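Local coordinates for protein polyketide biosynthesis enoyl-CoA isomerase PksI (Bacillus subtilis, PDB 4Q1K) that decarboxylates the 3-methylglutaconyl group tethered to PksL to a 3-methylcrotonyl moiety, a step in making the antibiotic polyketide bacillaene, at residues Phe134-Ile139 with Thr225-Leu230; Ile164-Lys167 with Leu173-Glu176. The protein carries 1 engineered substitution. All coordinates share one frame; numbering follows the deposited sequence.

Contact 1. Residues Phe134-Ile139 with Thr225-Leu230; sequences FADIVI and TLKDHL
The carboxylate of Asp-136 is the one flat group in this contact, and Lys-227 meets it from above one side of its plane and at its oxygen edge. The straight lysine chain starts above the plane, out in front of the oxygens, and slants down to it, so that NZ ends close to the plane. On the way, Lys-227 CD lies 3.6 Å from Asp-136 OD1. NZ then meets OD2 of Asp-136 at 2.7 Å, on its syn lone pair, the one facing OD1. OD1 remains 3.5 Å from NZ of Lys-227, so the salt bridge is one-sided. The lysine comes in roughly perpendicular to the aspartate side chain. Lys-227 has CG anti to its own backbone N (chi1 172°), which directs the chain off helix 220-252. Both residues are buried. NZ also bonds to the backbone oxygens of Ala-109, Cys-112 and Ile-114, and OD2 also accepts from Val-116 N. The ammonium thus ties the helix to the 108-116 region as well as to the residue just ahead of strand 137-141 in this crotonase-type fold. Its charge lies next to that of Asp-136 inside the protein, so each probably favours the charged form of the other.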
loop_
_atom_site.group_PDB
_atom_site.type_symbol
_atom_site.label_atom_id
_atom_site.label_comp_id
_atom_site.label_asym_id
_atom_site.label_seq_id
_atom_site.Cartn_x
_atom_site.Cartn_y
_atom_site.Cartn_z
ATOM N N PHE B 134 5.186 -9.270 12.185
ATOM C CA PHE B 134 6.488 -9.499 11.599
ATOM C C PHE B 134 6.648 -10.823 10.914
ATOM O O PHE B 134 7.675 -11.087 10.297
ATOM C CB PHE B 134 7.536 -9.449 12.694
ATOM C CG PHE B 134 7.986 -8.021 13.027
ATOM C CD1 PHE B 134 8.921 -7.365 12.201
ATOM C CD2 PHE B 134 7.465 -7.336 14.145
ATOM C CE1 PHE B 134 9.328 -6.043 12.461
ATOM C CE2 PHE B 134 7.917 -6.065 14.464
ATOM C CZ PHE B 134 8.833 -5.401 13.594
ATOM N N ALA B 135 5.638 -11.682 10.995
ATOM C CA ALA B 135 5.659 -12.986 10.220
ATOM C C ALA B 135 5.439 -12.690 8.729
ATOM O O ALA B 135 5.041 -11.605 8.329
ATOM C CB ALA B 135 4.530 -13.898 10.715
ATOM N N ASP B 136 5.899 -13.624 7.856
ATOM C CA ASP B 136 5.955 -13.351 6.416
ATOM C C ASP B 136 4.531 -13.489 5.872
ATOM O O ASP B 136 4.181 -12.855 4.902
ATOM C CB ASP B 136 6.793 -14.500 5.814
ATOM C CG ASP B 136 8.206 -14.490 6.411
ATOM O OD1 ASP B 136 8.939 -13.470 6.154
ATOM O OD2 ASP B 136 8.488 -15.298 7.320
ATOM N N ILE B 137 3.727 -14.322 6.537
ATOM C CA ILE B 137 2.302 -14.514 6.128
ATOM C C ILE B 137 1.428 -14.341 7.333
ATOM O O ILE B 137 1.728 -14.984 8.393
ATOM C CB ILE B 137 2.065 -15.892 5.522
ATOM C CG1 ILE B 137 2.776 -15.896 4.160
ATOM C CG2 ILE B 137 0.549 -16.034 5.185
ATOM C CD1 ILE B 137 3.012 -17.292 3.597
ATOM N N VAL B 138 0.454 -13.442 7.286
ATOM C CA VAL B 138 -0.385 -13.256 8.541
ATOM C C VAL B 138 -1.810 -13.705 8.243
ATOM O O VAL B 138 -2.322 -13.303 7.233
ATOM C CB VAL B 138 -0.396 -11.761 8.924
ATOM C CG1 VAL B 138 -1.431 -11.531 10.093
ATOM C CG2 VAL B 138 1.072 -11.306 9.300
ATOM N N ILE B 139 -2.483 -14.447 9.108
ATOM C CA ILE B 139 -3.909 -14.794 8.822
ATOM C C ILE B 139 -4.705 -14.337 10.033
ATOM O O ILE B 139 -4.300 -14.637 11.137
ATOM C CB ILE B 139 -4.049 -16.353 8.774
ATOM C CG1 ILE B 139 -3.152 -16.931 7.649
ATOM C CG2 ILE B 139 -5.527 -16.727 8.473
ATOM C CD1 ILE B 139 -2.817 -18.438 7.921
ATOM N N THR B 225 16.824 -18.388 0.807
ATOM C CA THR B 225 17.458 -17.373 -0.063
ATOM C C THR B 225 16.445 -16.308 -0.424
ATOM O O THR B 225 16.758 -15.096 -0.414
ATOM C CB THR B 225 18.004 -18.058 -1.319
ATOM O OG1 THR B 225 19.033 -19.003 -0.869
ATOM C CG2 THR B 225 18.608 -17.033 -2.292
ATOM N N LEU B 226 15.247 -16.779 -0.783
ATOM C CA LEU B 226 14.191 -15.808 -1.157
ATOM C C LEU B 226 13.766 -14.952 0.015
ATOM O O LEU B 226 13.704 -13.714 -0.058
ATOM C CB LEU B 226 13.007 -16.539 -1.819
ATOM C CG LEU B 226 12.004 -15.410 -2.304
ATOM C CD1 LEU B 226 12.461 -14.307 -3.304
ATOM C CD2 LEU B 226 10.836 -16.271 -2.909
ATOM N N LYS B 227 13.506 -15.565 1.165
ATOM C CA LYS B 227 13.079 -14.703 2.259
ATOM C C LYS B 227 14.192 -13.688 2.619
ATOM O O LYS B 227 13.920 -12.507 2.921
ATOM C CB LYS B 227 12.757 -15.556 3.471
ATOM C CG LYS B 227 12.483 -14.710 4.741
ATOM C CD LYS B 227 11.870 -15.525 5.890
ATOM C CE LYS B 227 11.887 -14.617 7.149
ATOM N NZ LYS B 227 11.054 -15.182 8.293
ATOM N N ASP B 228 15.447 -14.161 2.647
ATOM C CA ASP B 228 16.559 -13.225 2.970
ATOM C C ASP B 228 16.505 -11.976 2.078
ATOM O O ASP B 228 16.687 -10.876 2.587
ATOM C CB ASP B 228 17.890 -13.886 2.685
ATOM C CG ASP B 228 18.381 -14.735 3.830
ATOM O OD1 ASP B 228 17.829 -14.679 4.927
ATOM O OD2 ASP B 228 19.380 -15.498 3.573
ATOM N N HIS B 229 16.214 -12.156 0.794
ATOM C CA HIS B 229 16.096 -11.055 -0.198
ATOM C C HIS B 229 14.857 -10.183 0.035
ATOM O O HIS B 229 14.919 -8.935 0.080
ATOM C CB HIS B 229 16.014 -11.666 -1.580
ATOM C CG HIS B 229 15.752 -10.683 -2.671
ATOM N ND1 HIS B 229 16.668 -9.713 -3.076
ATOM C CD2 HIS B 229 14.676 -10.546 -3.480
ATOM C CE1 HIS B 229 16.166 -9.045 -4.110
ATOM N NE2 HIS B 229 14.959 -9.541 -4.382
ATOM N N LEU B 230 13.732 -10.852 0.252
ATOM C CA LEU B 230 12.469 -10.089 0.485
ATOM C C LEU B 230 12.441 -9.239 1.773
ATOM O O LEU B 230 11.873 -8.128 1.780
ATOM C CB LEU B 230 11.276 -11.073 0.494
ATOM C CG LEU B 230 11.046 -11.778 -0.896
ATOM C CD1 LEU B 230 9.811 -12.684 -0.710
ATOM C CD2 LEU B 230 10.809 -10.816 -2.103
#

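Contact 2. Residues Ile164-Lys167 with Leu173-Glu176; sequences IVPK and LAQE
Ala-174 and Pro-166 meet at the corner between two consecutive helices, 161-169 and 171-180, which follow each other almost without a break. The Ala-174 methyl points at the first helix and settles over a face of the proline ring. Its CB is 3.4 Å from Pro-166 N and 3.5 Å from Pro-166 CA. The other ring carbons lie slightly farther off, with Pro-166 CB 4.0 Å from Ala-174 CB. The methyl sits almost over the ring centre, a little nearer the N-CA bond. Val-165 adds a second surface. One branch does the touching: its CG1, anti to the backbone N (chi1 178°), lies 3.6 Å from Ala-174 CB. The backbones come close here, and the CA atoms of Pro-166 and Ala-174 are 5.0 Å apart. The methyl fills the narrow gap between the two backbones.

Within the crotonase-type fold of this enzyme, the two helices form a corner, and the first of them packs on helix 127-133. Val-165 reaches Leu-133 there, and also Ile-177 and Leu-178 further along the second helix. Pro-166 kinks the first helix, because its N has no hydrogen to give to the turn before. No hydrogen bond joins the two segments, and the contact is apolar throughout. Both helices also touch other subunits of the homotrimer. Leu-173 packs on Pro-195 of the third subunit, and Lys-167 on Phe-171 of the second. A glycerol, probably from the crystallisation liquor, lies about 4 Å from the Pro-166 side chain.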
loop_
_atom_site.group_PDB
_atom_site.type_symbol
_atom_site.label_atom_id
_atom_site.label_comp_id
_atom_site.label_asym_id
_atom_site.label_seq_id
_atom_site.Cartn_x
_atom_site.Cartn_y
_atom_site.Cartn_z
ATOM N N ILE B 164 6.365 -1.753 11.462
ATOM C CA ILE B 164 5.746 -2.960 10.837
ATOM C C ILE B 164 4.273 -2.755 10.511
ATOM O O ILE B 164 3.739 -3.358 9.561
ATOM C CB ILE B 164 6.014 -4.221 11.688
ATOM C CG1 ILE B 164 5.862 -5.539 10.836
ATOM C CG2 ILE B 164 5.063 -4.222 12.865
ATOM C CD1 ILE B 164 6.812 -5.673 9.635
ATOM N N VAL B 165 3.601 -1.896 11.272
ATOM C CA VAL B 165 2.188 -1.643 10.942
ATOM C C VAL B 165 1.998 -0.937 9.543
ATOM O O VAL B 165 1.248 -1.442 8.757
ATOM C CB VAL B 165 1.417 -0.993 12.157
ATOM C CG1 VAL B 165 -0.069 -0.712 11.726
ATOM C CG2 VAL B 165 1.478 -1.916 13.437
ATOM N N PRO B 166 2.681 0.188 9.270
ATOM C CA PRO B 166 2.624 0.773 7.942
ATOM C C PRO B 166 3.165 -0.241 6.909
ATOM O O PRO B 166 2.677 -0.303 5.797
ATOM C CB PRO B 166 3.545 1.997 8.023
ATOM C CG PRO B 166 3.801 2.266 9.506
ATOM C CD PRO B 166 3.495 0.970 10.243
ATOM N N LYS B 167 4.276 -0.933 7.247
ATOM C CA LYS B 167 4.836 -1.860 6.209
ATOM C C LYS B 167 3.757 -2.930 5.755
ATOM O O LYS B 167 3.708 -3.309 4.587
ATOM C CB LYS B 167 6.032 -2.557 6.912
ATOM C CG LYS B 167 6.762 -3.555 6.007
ATOM C CD LYS B 167 7.129 -2.949 4.686
ATOM C CE LYS B 167 8.167 -1.858 4.799
ATOM N NZ LYS B 167 8.844 -1.620 3.472
ATOM N N LEU B 173 -3.913 3.293 6.775
ATOM C CA LEU B 173 -4.570 2.609 7.914
ATOM C C LEU B 173 -3.692 2.577 9.113
ATOM O O LEU B 173 -4.190 2.641 10.248
ATOM C CB LEU B 173 -4.919 1.154 7.512
ATOM C CG LEU B 173 -5.878 0.373 8.417
ATOM C CD1 LEU B 173 -7.172 1.102 8.497
ATOM C CD2 LEU B 173 -6.081 -1.003 7.743
ATOM N N ALA B 174 -2.393 2.445 8.933
ATOM C CA ALA B 174 -1.515 2.501 10.086
ATOM C C ALA B 174 -1.656 3.794 10.906
ATOM O O ALA B 174 -1.474 3.734 12.130
ATOM C CB ALA B 174 -0.034 2.269 9.696
ATOM N N GLN B 175 -1.872 4.947 10.243
ATOM C CA GLN B 175 -1.966 6.192 11.024
ATOM C C GLN B 175 -3.098 6.008 12.062
ATOM O O GLN B 175 -2.966 6.393 13.188
ATOM C CB GLN B 175 -2.302 7.412 10.185
ATOM C CG GLN B 175 -1.404 7.649 8.978
ATOM C CD GLN B 175 0.072 7.591 9.405
ATOM O OE1 GLN B 175 0.786 6.531 9.310
ATOM N NE2 GLN B 175 0.519 8.697 9.944
ATOM N N GLU B 176 -4.267 5.542 11.569
ATOM C CA GLU B 176 -5.421 5.474 12.417
ATOM C C GLU B 176 -5.169 4.431 13.497
ATOM O O GLU B 176 -5.471 4.651 14.689
ATOM C CB GLU B 176 -6.598 5.015 11.467
ATOM C CG GLU B 176 -7.880 4.851 12.216
ATOM C CD GLU B 176 -8.960 4.255 11.278
ATOM O OE1 GLU B 176 -9.126 4.796 10.182
ATOM O OE2 GLU B 176 -9.603 3.247 11.653
#

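In the fold
From the N terminus, the chain first reaches 134-139, which leads into strand 137-141 of the six-stranded sheet. It then passes through 164-167 and 173-176, and contact 2 closes a short loop of five residues. Much later it comes to 225-230 on the long helix 220-252, where contact 1 closes a loop of 85 residues. Contact 2 is nested inside that loop. Contact 1 ties the entry to strand 137-141 to the long helix, and contact 2 ties two neighbouring helices. Their centres are 18 Å apart, yet they touch where Phe-134 CZ packs 3.6 Å from Ile-164 CB. They also meet across the trimer, where Leu-230 packs on Gln-175 of the second subunit.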